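Local structure of Ent-copalyl diphosphate synthase (Streptomyces platensis, 5BP8) at residues H191-V196 with G200-R205; S274-E279 with A514-G519; A312-L317 with D327-F332; T84-T89 with Q148-L153. The protein probably belongs to the predominantly helical terpene cyclases related to squalene-hopene cyclase, built from two halves rich in paired alpha-helices. All coordinates share one frame; numbering follows the deposited sequence.

Interaction 1. Residues H191-V196 with G200-R205; sequences HTLEAV and GTRGAR
Leu193 carries the tightly packed part of this contact, pushing both methyls against 200-205. Its CD2 lies 3.6 Å from Gly200 O and 4.2 Å from Ala204 CB, while CD1 meets Thr201 O at 3.8 Å and Arg202 CG, also at 3.8 Å. The side chain extends with CG anti to the backbone N (chi1 175°), which sends the two methyls against the type I' beta turn running from Thr201 to Ala204. Arg202 and Gly203 take the left-handed backbone conformation at the turn's two central positions, and Ala204 N closes it onto Thr201 O at 2.9 Å. Ala223 and Trp227 of helix 221-228 also touch Leu193. Toward Val196 the packing is looser. Val196 CG1 stands 4.1 Å from Arg202 CD and covers one face of the guanidinium, whose chain bends at chi2 (-82°) and crosses the valine obliquely. NH1 of that group is hydrogen-bonded to Thr180 OG1. Solvent reaches the Thr201 side, where CB points away from the helix. No hydrogen bond joins the two segments: methyl groups lie beside carbonyl oxygens and the aliphatic part of an arginine, so cohesion here comes from van der Waals contact, with Arg202 NH1 bonded elsewhere.

Interaction 2. Residues S274-E279 with A514-G519; sequences SGLRYE and ALALGG
An ST turn at Ser274, where helix 260-274 gives way to a loop, packs on the last turn of helix 504-518, which closes in a Schellman motif at Gly519; Ser274 and Leu276 meet Ala516 and Leu517. Both helices belong to the paired helices of this predominantly helical cyclase fold. Ala516 CB sits at the centre. It is 3.6 Å from Ser274 O and 4.1 Å from Ser274 CB, and Leu276 lays its branch point over the same methyl, with CG 3.7 Å from Ala516 CB and both leucine methyls only slightly farther off. Leu517 adds a van der Waals contact with the serine carbonyl, its CD2 lying 3.6 Å from Ser274 O. The serine hydroxyl stays with its own chain. A chi1 of 72° sets OG between the backbone N and the carbonyl carbon, where it accepts Leu276 N at 3.1 Å through a nearly straight bond (164°), and it is also hydrogen-bonded to Leu271 O. This holds the chain as it leaves the helix through Gly275, which has positive phi. Beyond the pair, Leu276 also touches Arg8 and Ala12 of helix 7-20, and Leu517 rests on Met460 and Arg461 of helix 449-461, so the contact lies among several helices. A single water spans the two segments, donating to Ser274 O at 2.7 Å and, weakly, to Ala516 O at 3.4 Å.

Interaction 3. Residues A312-L317 with D327-F332; sequences AVLFAL and DSLMHF
Two donors grip Ala312 O, two residues before the Leu314 that reaches across to Leu329: Ala316 N, 2.9 Å from Ala312 O within the helix, and the side-chain amide of Asn269 in helix 260-274. This second bond ties one flank of helix 307-319 to its neighbour, while Leu314 leaves the helix toward 327-332. Leu314 and Leu329 approach tip to tip. A single methyl, Leu314 CD1, does the touching, 3.9 Å from Leu329 CD1 and equally far from Leu329 CG, so it meets the branched end, CG and CD1 alike. Both leucines carry CG anti to the carbonyl carbon (chi1 -74° for Leu314), a setting common in helices. Helix packed against helix is the building principle of this cyclase fold, and here the partner is an irregular, helically coiled linker between helix 307-319 and helix 349-365. The same Leu314 CD1 also lies 4.0 Å from Ser328 OG, a buried van der Waals contact. Leu292 and Pro326 further enclose Leu314; Leu329 is packed on Thr310 and Ala311 as well as on Ala358 and Leu359 of helix 349-365. Within the linker, Met330 N, of a selenomethionine, bonds Asp327 O at 2.9 Å. Asp327 forms a salt bridge with Arg372 and a hydrogen bond with Tyr373.

Interaction 4. Residues T84-T89 with Q148-L153; sequences TELART and QAPGKL
Beside the packing of Leu86 on Pro150 and Leu153, the guanidinium of Arg88 has Thr84 O above one face, 4.2 Å from the plane and offset toward the rim, and Glu85 OE1 at its edge. Arg88 NH1 gives Glu85 OE1 a salt bridge of 3.0 Å with the acceptor almost exactly in the guanidinium plane, and the carboxylate is met on its anti side, tilted 25° from its own plane. Further bonds fix the group: Val38 O and Ser39 O take NH1 and NH2, and His47 also bonds Glu85 OE1. This polar cluster reaches helix 31-40, through Val38 and Ser39, and His47 at the start of helix 47-57, whereas the contact itself is apolar. Leu86 parts its methyls between two partners. CD1 comes tip to tip with Leu153 CD2 at 3.6 Å, the closer of the two meetings, and CD2 rests 4.1 Å from Pro150 CG, slanting across the proline ring. CG anti to the backbone N (chi1 -158°) carries CD2 of Leu153 to Leu86. Helix 98-116 lines the same apolar patch, Ala102 touching Pro150 and Leu109 touching Leu153. No hydrogen bond links 84-89 with 148-153. The packing sets the last part of helix 72-86 against the loop after helix 127-144, a helix-to-loop contact on the periphery of the protein, consistent with the helix-rich architecture of relatives of squalene-hopene cyclase.

Overall arrangement
From the N terminus, interaction 4 comes first: 84-89 meets 148-153, closing a loop of 58 residues that includes helices 98-116 and 127-144. Interaction 1 follows in series, a short turn-back of three intervening residues after helix 193-196. Interaction 2 then closes a much larger loop, joining the end of helix 260-274 to the last turn of helix 504-518, and interaction 3 falls wholly within that span, folding the linker after helix 307-319 back on it. None of the four cross. Interactions 2 and 4 lie on opposite sides of the chain's centre, their centres 54 Å apart, whereas nearest atoms of interactions 2 and 3 are about 7 Å apart.

Interaction 1. Residues H191-V196 with G200-R205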
loop_
_atom_site.group_PDB
_atom_site.type_symbol
_atom_site.label_atom_id
_atom_site.label_comp_id
_atom_site.label_asym_id
_atom_site.label_seq_id
_atom_site.Cartn_x
_atom_site.Cartn_y
_atom_site.Cartn_z
ATOM N N HIS A 191 -0.560 -6.629 11.811
ATOM C CA HIS A 191 0.104 -5.529 11.130
ATOM C C HIS A 191 -0.034 -4.197 11.884
ATOM O O HIS A 191 0.796 -3.288 11.674
ATOM C CB HIS A 191 -0.492 -5.379 9.727
ATOM C CG HIS A 191 0.282 -4.457 8.848
ATOM N ND1 HIS A 191 1.506 -4.790 8.325
ATOM C CD2 HIS A 191 0.018 -3.200 8.411
ATOM C CE1 HIS A 191 1.971 -3.784 7.608
ATOM N NE2 HIS A 191 1.085 -2.806 7.644
ATOM N N THR A 192 -1.058 -4.087 12.750
ATOM C CA THR A 192 -1.352 -2.860 13.481
ATOM C C THR A 192 -1.200 -3.024 15.012
ATOM O O THR A 192 -1.743 -2.249 15.817
ATOM C CB THR A 192 -2.708 -2.260 13.048
ATOM O OG1 THR A 192 -2.879 -0.945 13.620
ATOM C CG2 THR A 192 -3.825 -3.074 13.408
ATOM N N LEU A 193 -0.392 -3.998 15.405
ATOM C CA LEU A 193 -0.219 -4.308 16.816
ATOM C C LEU A 193 0.151 -3.064 17.649
ATOM O O LEU A 193 -0.307 -2.923 18.780
ATOM C CB LEU A 193 0.840 -5.390 17.014
ATOM C CG LEU A 193 1.236 -5.766 18.456
ATOM C CD1 LEU A 193 0.047 -6.319 19.226
ATOM C CD2 LEU A 193 2.378 -6.783 18.444
ATOM N N GLU A 194 0.960 -2.181 17.084
ATOM C CA GLU A 194 1.488 -1.009 17.847
ATOM C C GLU A 194 0.402 -0.039 18.266
ATOM O O GLU A 194 0.593 0.781 19.157
ATOM C CB GLU A 194 2.592 -0.285 17.043
ATOM C CG GLU A 194 2.116 0.706 15.978
ATOM C CD GLU A 194 1.668 0.070 14.667
ATOM O OE1 GLU A 194 1.600 -1.191 14.573
ATOM O OE2 GLU A 194 1.401 0.849 13.713
ATOM N N ALA A 195 -0.742 -0.090 17.588
ATOM C CA ALA A 195 -1.896 0.699 17.991
ATOM C C ALA A 195 -2.568 0.121 19.227
ATOM O O ALA A 195 -3.132 0.863 20.018
ATOM C CB ALA A 195 -2.902 0.766 16.870
ATOM N N VAL A 196 -2.507 -1.196 19.364
ATOM C CA VAL A 196 -3.085 -1.901 20.473
ATOM C C VAL A 196 -2.214 -1.740 21.718
ATOM O O VAL A 196 -2.740 -1.489 22.808
ATOM C CB VAL A 196 -3.284 -3.387 20.118
ATOM C CG1 VAL A 196 -3.900 -4.142 21.270
ATOM C CG2 VAL A 196 -4.160 -3.516 18.868
ATOM N N GLY A 200 4.002 -5.257 23.922
ATOM C CA GLY A 200 3.210 -6.441 24.237
ATOM C C GLY A 200 2.986 -7.291 23.014
ATOM O O GLY A 200 3.350 -6.906 21.914
ATOM N N THR A 201 2.422 -8.479 23.201
ATOM C CA THR A 201 2.348 -9.460 22.107
ATOM C C THR A 201 0.920 -9.715 21.669
ATOM O O THR A 201 0.647 -9.816 20.464
ATOM C CB THR A 201 3.019 -10.774 22.525
ATOM O OG1 THR A 201 2.450 -11.233 23.763
ATOM C CG2 THR A 201 4.511 -10.515 22.742
ATOM N N ARG A 202 -0.001 -9.866 22.630
ATOM C CA ARG A 202 -1.446 -9.906 22.298
ATOM C C ARG A 202 -1.872 -11.044 21.347
ATOM O O ARG A 202 -2.894 -10.956 20.629
ATOM C CB ARG A 202 -1.888 -8.576 21.695
ATOM C CG ARG A 202 -1.555 -7.363 22.533
ATOM C CD ARG A 202 -2.599 -7.191 23.598
ATOM N NE ARG A 202 -2.234 -6.234 24.616
ATOM C CZ ARG A 202 -3.105 -5.576 25.359
ATOM N NH1 ARG A 202 -4.413 -5.743 25.178
ATOM N NH2 ARG A 202 -2.666 -4.728 26.269
ATOM N N GLY A 203 -1.118 -12.127 21.370
ATOM C CA GLY A 203 -1.371 -13.269 20.517
ATOM C C GLY A 203 -0.855 -13.154 19.095
ATOM O O GLY A 203 -1.066 -14.058 18.296
ATOM N N ALA A 204 -0.222 -12.027 18.749
ATOM C CA ALA A 204 0.436 -11.914 17.466
ATOM C C ALA A 204 1.686 -12.786 17.460
ATOM O O ALA A 204 2.408 -12.859 18.458
ATOM C CB ALA A 204 0.767 -10.465 17.163
ATOM N N ARG A 205 1.907 -13.462 16.339
ATOM C CA ARG A 205 2.991 -14.421 16.208
ATOM C C ARG A 205 3.988 -13.981 15.148
ATOM O O ARG A 205 3.624 -13.842 14.005
ATOM C CB ARG A 205 2.448 -15.774 15.790
ATOM C CG ARG A 205 1.371 -16.328 16.701
ATOM C CD ARG A 205 1.269 -17.810 16.430
ATOM N NE ARG A 205 0.038 -18.404 16.928
ATOM C CZ ARG A 205 -0.129 -19.712 17.105
ATOM N NH1 ARG A 205 0.866 -20.560 16.840
ATOM N NH2 ARG A 205 -1.289 -20.175 17.557
#

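Interaction 2. Residues S274-E279 with A514-G519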
loop_
_atom_site.group_PDB
_atom_site.type_symbol
_atom_site.label_atom_id
_atom_site.label_comp_id
_atom_site.label_asym_id
_atom_site.label_seq_id
_atom_site.Cartn_x
_atom_site.Cartn_y
_atom_site.Cartn_z
ATOM N N SER A 274 2.247 -6.324 -21.350
ATOM C CA SER A 274 3.088 -5.422 -22.133
ATOM C C SER A 274 3.236 -5.812 -23.599
ATOM O O SER A 274 3.555 -4.966 -24.425
ATOM C CB SER A 274 4.488 -5.331 -21.515
ATOM O OG SER A 274 5.229 -6.520 -21.718
ATOM N N GLY A 275 3.064 -7.091 -23.912
ATOM C CA GLY A 275 3.356 -7.557 -25.279
ATOM C C GLY A 275 4.836 -7.805 -25.550
ATOM O O GLY A 275 5.197 -8.213 -26.652
ATOM N N LEU A 276 5.708 -7.582 -24.561
ATOM C CA LEU A 276 7.134 -7.881 -24.702
ATOM C C LEU A 276 7.453 -9.371 -24.619
ATOM O O LEU A 276 6.801 -10.124 -23.891
ATOM C CB LEU A 276 7.954 -7.134 -23.635
ATOM C CG LEU A 276 7.921 -5.615 -23.760
ATOM C CD1 LEU A 276 8.510 -4.987 -22.491
ATOM C CD2 LEU A 276 8.683 -5.126 -24.981
ATOM N N ARG A 277 8.489 -9.781 -25.358
ATOM C CA ARG A 277 9.004 -11.140 -25.299
ATOM C C ARG A 277 10.037 -11.229 -24.190
ATOM O O ARG A 277 10.913 -10.386 -24.078
ATOM C CB ARG A 277 9.645 -11.575 -26.630
ATOM C CG ARG A 277 8.650 -11.836 -27.759
ATOM C CD ARG A 277 9.322 -12.427 -29.004
ATOM N NE ARG A 277 9.726 -11.380 -29.948
ATOM C CZ ARG A 277 10.972 -10.940 -30.162
ATOM N NH1 ARG A 277 11.172 -9.974 -31.053
ATOM N NH2 ARG A 277 12.022 -11.446 -29.511
ATOM N N TYR A 278 9.885 -12.234 -23.348
ATOM C CA TYR A 278 10.819 -12.509 -22.276
ATOM C C TYR A 278 10.535 -13.907 -21.818
ATOM O O TYR A 278 9.489 -14.486 -22.155
ATOM C CB TYR A 278 10.607 -11.557 -21.088
ATOM C CG TYR A 278 9.214 -11.639 -20.549
ATOM C CD1 TYR A 278 8.882 -12.545 -19.536
ATOM C CD2 TYR A 278 8.217 -10.834 -21.066
ATOM C CE1 TYR A 278 7.591 -12.628 -19.051
ATOM C CE2 TYR A 278 6.927 -10.906 -20.589
ATOM C CZ TYR A 278 6.617 -11.808 -19.594
ATOM O OH TYR A 278 5.324 -11.857 -19.149
ATOM N N GLU A 279 11.471 -14.440 -21.047
ATOM C CA GLU A 279 11.280 -15.678 -20.329
ATOM C C GLU A 279 11.180 -15.346 -18.828
ATOM O O GLU A 279 12.125 -14.792 -18.235
ATOM C CB GLU A 279 12.456 -16.603 -20.632
ATOM C CG GLU A 279 12.428 -17.939 -19.915
ATOM C CD GLU A 279 11.314 -18.852 -20.385
ATOM O OE1 GLU A 279 10.723 -18.604 -21.462
ATOM O OE2 GLU A 279 11.044 -19.845 -19.675
ATOM N N ALA A 514 3.366 0.249 -20.090
ATOM C CA ALA A 514 2.852 1.417 -20.789
ATOM C C ALA A 514 3.709 1.819 -21.991
ATOM O O ALA A 514 3.191 2.017 -23.084
ATOM C CB ALA A 514 2.723 2.594 -19.838
ATOM N N LEU A 515 5.013 1.917 -21.783
ATOM C CA LEU A 515 5.916 2.350 -22.828
ATOM C C LEU A 515 6.003 1.313 -23.954
ATOM O O LEU A 515 6.108 1.695 -25.116
ATOM C CB LEU A 515 7.308 2.669 -22.264
ATOM C CG LEU A 515 7.437 3.957 -21.432
ATOM C CD1 LEU A 515 8.857 4.093 -20.937
ATOM C CD2 LEU A 515 7.078 5.191 -22.223
ATOM N N ALA A 516 5.916 0.033 -23.614
ATOM C CA ALA A 516 5.917 -1.028 -24.624
ATOM C C ALA A 516 4.642 -0.984 -25.458
ATOM O O ALA A 516 4.692 -1.099 -26.689
ATOM C CB ALA A 516 6.065 -2.389 -23.967
ATOM N N LEU A 517 3.506 -0.831 -24.790
ATOM C CA LEU A 517 2.210 -0.761 -25.465
ATOM C C LEU A 517 2.057 0.510 -26.288
ATOM O O LEU A 517 1.462 0.480 -27.366
ATOM C CB LEU A 517 1.072 -0.889 -24.450
ATOM C CG LEU A 517 0.965 -2.259 -23.778
ATOM C CD1 LEU A 517 0.160 -2.195 -22.493
ATOM C CD2 LEU A 517 0.362 -3.289 -24.725
ATOM N N GLY A 518 2.617 1.614 -25.800
ATOM C CA GLY A 518 2.591 2.887 -26.499
ATOM C C GLY A 518 3.504 2.951 -27.712
ATOM O O GLY A 518 3.363 3.847 -28.548
ATOM N N GLY A 519 4.432 2.004 -27.821
ATOM C CA GLY A 519 5.393 1.981 -28.924
ATOM C C GLY A 519 6.338 3.161 -28.819
ATOM O O GLY A 519 6.599 3.842 -29.812
HETATM O O HOH W 1 3.960 -4.415 -27.076
#

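Interaction 3. Residues A312-L317 with D327-F332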
loop_
_atom_site.group_PDB
_atom_site.type_symbol
_atom_site.label_atom_id
_atom_site.label_comp_id
_atom_site.label_asym_id
_atom_site.label_seq_id
_atom_site.Cartn_x
_atom_site.Cartn_y
_atom_site.Cartn_z
ATOM N N ALA A 312 -4.429 -12.401 -8.281
ATOM C CA ALA A 312 -3.295 -11.919 -9.061
ATOM C C ALA A 312 -2.246 -13.010 -9.261
ATOM O O ALA A 312 -1.624 -13.101 -10.317
ATOM C CB ALA A 312 -2.637 -10.719 -8.391
ATOM N N VAL A 313 -1.998 -13.781 -8.214
ATOM C CA VAL A 313 -0.997 -14.816 -8.245
ATOM C C VAL A 313 -1.434 -15.968 -9.160
ATOM O O VAL A 313 -0.630 -16.443 -9.963
ATOM C CB VAL A 313 -0.635 -15.297 -6.828
ATOM C CG1 VAL A 313 0.112 -16.621 -6.871
ATOM C CG2 VAL A 313 0.208 -14.257 -6.129
ATOM N N LEU A 314 -2.697 -16.369 -9.070
ATOM C CA LEU A 314 -3.241 -17.410 -9.957
ATOM C C LEU A 314 -3.156 -16.983 -11.416
ATOM O O LEU A 314 -2.739 -17.762 -12.265
ATOM C CB LEU A 314 -4.678 -17.734 -9.596
ATOM C CG LEU A 314 -4.870 -18.552 -8.317
ATOM C CD1 LEU A 314 -6.295 -18.452 -7.799
ATOM C CD2 LEU A 314 -4.493 -20.013 -8.597
ATOM N N PHE A 315 -3.521 -15.737 -11.688
ATOM C CA PHE A 315 -3.464 -15.159 -13.024
ATOM C C PHE A 315 -2.026 -15.101 -13.514
ATOM O O PHE A 315 -1.722 -15.486 -14.650
ATOM C CB PHE A 315 -4.136 -13.756 -12.991
ATOM C CG PHE A 315 -4.311 -13.072 -14.332
ATOM C CD1 PHE A 315 -4.759 -13.748 -15.466
ATOM C CD2 PHE A 315 -4.121 -11.680 -14.434
ATOM C CE1 PHE A 315 -4.920 -13.066 -16.665
ATOM C CE2 PHE A 315 -4.301 -10.999 -15.616
ATOM C CZ PHE A 315 -4.712 -11.692 -16.742
ATOM N N ALA A 316 -1.111 -14.656 -12.662
ATOM C CA ALA A 316 0.289 -14.575 -13.042
ATOM C C ALA A 316 0.878 -15.946 -13.389
ATOM O O ALA A 316 1.577 -16.091 -14.410
ATOM C CB ALA A 316 1.100 -13.950 -11.916
ATOM N N LEU A 317 0.602 -16.927 -12.533
ATOM C CA LEU A 317 1.088 -18.282 -12.754
ATOM C C LEU A 317 0.531 -18.841 -14.056
ATOM O O LEU A 317 1.304 -19.355 -14.893
ATOM C CB LEU A 317 0.770 -19.192 -11.574
ATOM C CG LEU A 317 1.630 -18.982 -10.325
ATOM C CD1 LEU A 317 0.991 -19.676 -9.135
ATOM C CD2 LEU A 317 3.069 -19.442 -10.526
ATOM N N ASP A 327 -9.751 -22.619 -7.219
ATOM C CA ASP A 327 -10.750 -22.964 -6.230
ATOM C C ASP A 327 -10.605 -22.213 -4.918
ATOM O O ASP A 327 -11.609 -21.972 -4.264
ATOM C CB ASP A 327 -10.765 -24.468 -5.984
ATOM C CG ASP A 327 -11.320 -25.248 -7.185
ATOM O OD1 ASP A 327 -12.163 -24.714 -7.935
ATOM O OD2 ASP A 327 -10.912 -26.410 -7.359
ATOM N N SER A 328 -9.384 -21.835 -4.539
ATOM C CA SER A 328 -9.164 -21.068 -3.322
ATOM C C SER A 328 -9.931 -19.749 -3.306
ATOM O O SER A 328 -10.199 -19.228 -2.236
ATOM C CB SER A 328 -7.668 -20.778 -3.086
ATOM O OG SER A 328 -7.085 -20.123 -4.209
ATOM N N LEU A 329 -10.254 -19.203 -4.474
ATOM C CA LEU A 329 -11.049 -17.974 -4.553
ATOM C C LEU A 329 -12.508 -18.168 -4.135
ATOM O O LEU A 329 -13.153 -17.217 -3.727
ATOM C CB LEU A 329 -10.990 -17.380 -5.953
ATOM C CG LEU A 329 -9.617 -16.920 -6.430
ATOM C CD1 LEU A 329 -9.651 -16.496 -7.885
ATOM C CD2 LEU A 329 -9.114 -15.781 -5.543
HETATM N N MSE A 330 -13.023 -19.405 -4.212
HETATM C CA MSE A 330 -14.441 -19.664 -3.888
HETATM C C MSE A 330 -14.777 -19.438 -2.428
HETATM O O MSE A 330 -15.927 -19.122 -2.118
HETATM C CB MSE A 330 -14.856 -21.078 -4.364
HETATM C CG MSE A 330 -14.601 -21.285 -5.859
HETATM SE SE MSE A 330 -15.736 -20.159 -7.025
HETATM C CE MSE A 330 -14.318 -18.963 -7.665
ATOM N N HIS A 331 -13.789 -19.530 -1.528
ATOM C CA HIS A 331 -13.940 -19.217 -0.102
ATOM C C HIS A 331 -14.440 -17.793 0.086
ATOM O O HIS A 331 -15.059 -17.472 1.098
ATOM C CB HIS A 331 -12.587 -19.275 0.654
ATOM C CG HIS A 331 -11.952 -20.626 0.717
ATOM N ND1 HIS A 331 -12.563 -21.712 1.309
ATOM C CD2 HIS A 331 -10.732 -21.055 0.313
ATOM C CE1 HIS A 331 -11.762 -22.762 1.232
ATOM N NE2 HIS A 331 -10.643 -22.389 0.634
ATOM N N PHE A 332 -14.095 -16.922 -0.856
ATOM C CA PHE A 332 -14.386 -15.486 -0.758
ATOM C C PHE A 332 -15.652 -15.081 -1.531
ATOM O O PHE A 332 -15.968 -13.872 -1.646
ATOM C CB PHE A 332 -13.189 -14.693 -1.302
ATOM C CG PHE A 332 -11.907 -14.949 -0.577
ATOM C CD1 PHE A 332 -11.539 -14.168 0.514
ATOM C CD2 PHE A 332 -11.050 -15.954 -0.993
ATOM C CE1 PHE A 332 -10.342 -14.396 1.178
ATOM C CE2 PHE A 332 -9.847 -16.192 -0.335
ATOM C CZ PHE A 332 -9.499 -15.418 0.753
#

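Interaction 4. Residues T84-T89 with Q148-L153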
loop_
_atom_site.group_PDB
_atom_site.type_symbol
_atom_site.label_atom_id
_atom_site.label_comp_id
_atom_site.label_asym_id
_atom_site.label_seq_id
_atom_site.Cartn_x
_atom_site.Cartn_y
_atom_site.Cartn_z
ATOM N N THR A 84 7.675 11.967 22.409
ATOM C CA THR A 84 8.345 10.873 23.095
ATOM C C THR A 84 9.865 11.081 23.132
ATOM O O THR A 84 10.477 10.941 24.206
ATOM C CB THR A 84 7.964 9.512 22.481
ATOM O OG1 THR A 84 6.573 9.283 22.723
ATOM C CG2 THR A 84 8.779 8.376 23.075
ATOM N N GLU A 85 10.468 11.434 21.998
ATOM C CA GLU A 85 11.914 11.691 21.941
ATOM C C GLU A 85 12.343 12.839 22.844
ATOM O O GLU A 85 13.349 12.716 23.582
ATOM C CB GLU A 85 12.359 11.982 20.520
ATOM C CG GLU A 85 13.825 12.359 20.332
ATOM C CD GLU A 85 14.808 11.258 20.697
ATOM O OE1 GLU A 85 14.437 10.077 20.647
ATOM O OE2 GLU A 85 15.968 11.573 21.022
ATOM N N LEU A 86 11.588 13.939 22.802
ATOM C CA LEU A 86 11.900 15.127 23.615
ATOM C C LEU A 86 11.826 14.826 25.104
ATOM O O LEU A 86 12.569 15.420 25.893
ATOM C CB LEU A 86 10.969 16.280 23.251
ATOM C CG LEU A 86 11.391 16.971 21.966
ATOM C CD1 LEU A 86 10.212 17.705 21.347
ATOM C CD2 LEU A 86 12.548 17.914 22.250
ATOM N N ALA A 87 10.989 13.867 25.492
ATOM C CA ALA A 87 10.893 13.485 26.908
ATOM C C ALA A 87 11.967 12.513 27.387
ATOM O O ALA A 87 12.008 12.220 28.576
ATOM C CB ALA A 87 9.532 12.883 27.197
ATOM N N ARG A 88 12.792 11.971 26.494
ATOM C CA ARG A 88 13.738 10.918 26.900
ATOM C C ARG A 88 15.172 11.442 26.883
ATOM O O ARG A 88 15.409 12.558 26.427
ATOM C CB ARG A 88 13.584 9.653 26.021
ATOM C CG ARG A 88 13.939 9.853 24.580
ATOM C CD ARG A 88 14.243 8.551 23.843
ATOM N NE ARG A 88 13.132 7.605 23.775
ATOM C CZ ARG A 88 12.391 7.330 22.693
ATOM N NH1 ARG A 88 12.574 7.935 21.494
ATOM N NH2 ARG A 88 11.447 6.422 22.823
ATOM N N THR A 89 16.116 10.651 27.410
ATOM C CA THR A 89 17.556 10.933 27.220
ATOM C C THR A 89 17.996 10.518 25.797
ATOM O O THR A 89 17.314 9.721 25.135
ATOM C CB THR A 89 18.442 10.207 28.253
ATOM O OG1 THR A 89 18.329 8.787 28.085
ATOM C CG2 THR A 89 18.054 10.596 29.678
ATOM N N GLN A 148 8.983 24.732 30.892
ATOM C CA GLN A 148 10.401 24.710 30.525
ATOM C C GLN A 148 10.721 23.805 29.323
ATOM O O GLN A 148 11.884 23.659 28.942
ATOM C CB GLN A 148 11.268 24.306 31.720
ATOM C CG GLN A 148 11.067 25.190 32.947
ATOM C CD GLN A 148 9.934 24.704 33.841
ATOM O OE1 GLN A 148 8.930 25.399 34.030
ATOM N NE2 GLN A 148 10.077 23.492 34.375
ATOM N N ALA A 149 9.708 23.190 28.712
ATOM C CA ALA A 149 9.923 22.472 27.462
ATOM C C ALA A 149 10.540 23.437 26.435
ATOM O O ALA A 149 10.301 24.640 26.478
ATOM C CB ALA A 149 8.612 21.900 26.944
ATOM N N PRO A 150 11.337 22.918 25.507
ATOM C CA PRO A 150 12.057 23.827 24.639
ATOM C C PRO A 150 11.141 24.575 23.683
ATOM O O PRO A 150 10.030 24.112 23.403
ATOM C CB PRO A 150 13.015 22.918 23.877
ATOM C CG PRO A 150 12.530 21.536 24.077
ATOM C CD PRO A 150 11.711 21.509 25.314
ATOM N N GLY A 151 11.603 25.740 23.235
ATOM C CA GLY A 151 10.855 26.580 22.300
ATOM C C GLY A 151 9.436 26.914 22.735
ATOM O O GLY A 151 9.163 27.134 23.914
ATOM N N LYS A 152 8.521 26.930 21.767
ATOM C CA LYS A 152 7.123 27.265 22.042
ATOM C C LYS A 152 6.364 26.059 22.547
ATOM O O LYS A 152 5.218 26.158 22.950
ATOM C CB LYS A 152 6.419 27.923 20.837
ATOM C CG LYS A 152 6.756 27.403 19.454
ATOM C CD LYS A 152 6.080 28.276 18.406
ATOM C CE LYS A 152 6.057 27.610 17.042
ATOM N NZ LYS A 152 5.104 28.316 16.139
ATOM N N LEU A 153 7.037 24.919 22.622
ATOM C CA LEU A 153 6.395 23.707 23.078
ATOM C C LEU A 153 5.859 23.792 24.504
ATOM O O LEU A 153 4.785 23.270 24.797
ATOM C CB LEU A 153 7.358 22.522 22.845
ATOM C CG LEU A 153 6.788 21.147 22.767
ATOM C CD1 LEU A 153 5.672 21.070 21.732
ATOM C CD2 LEU A 153 7.915 20.182 22.458
#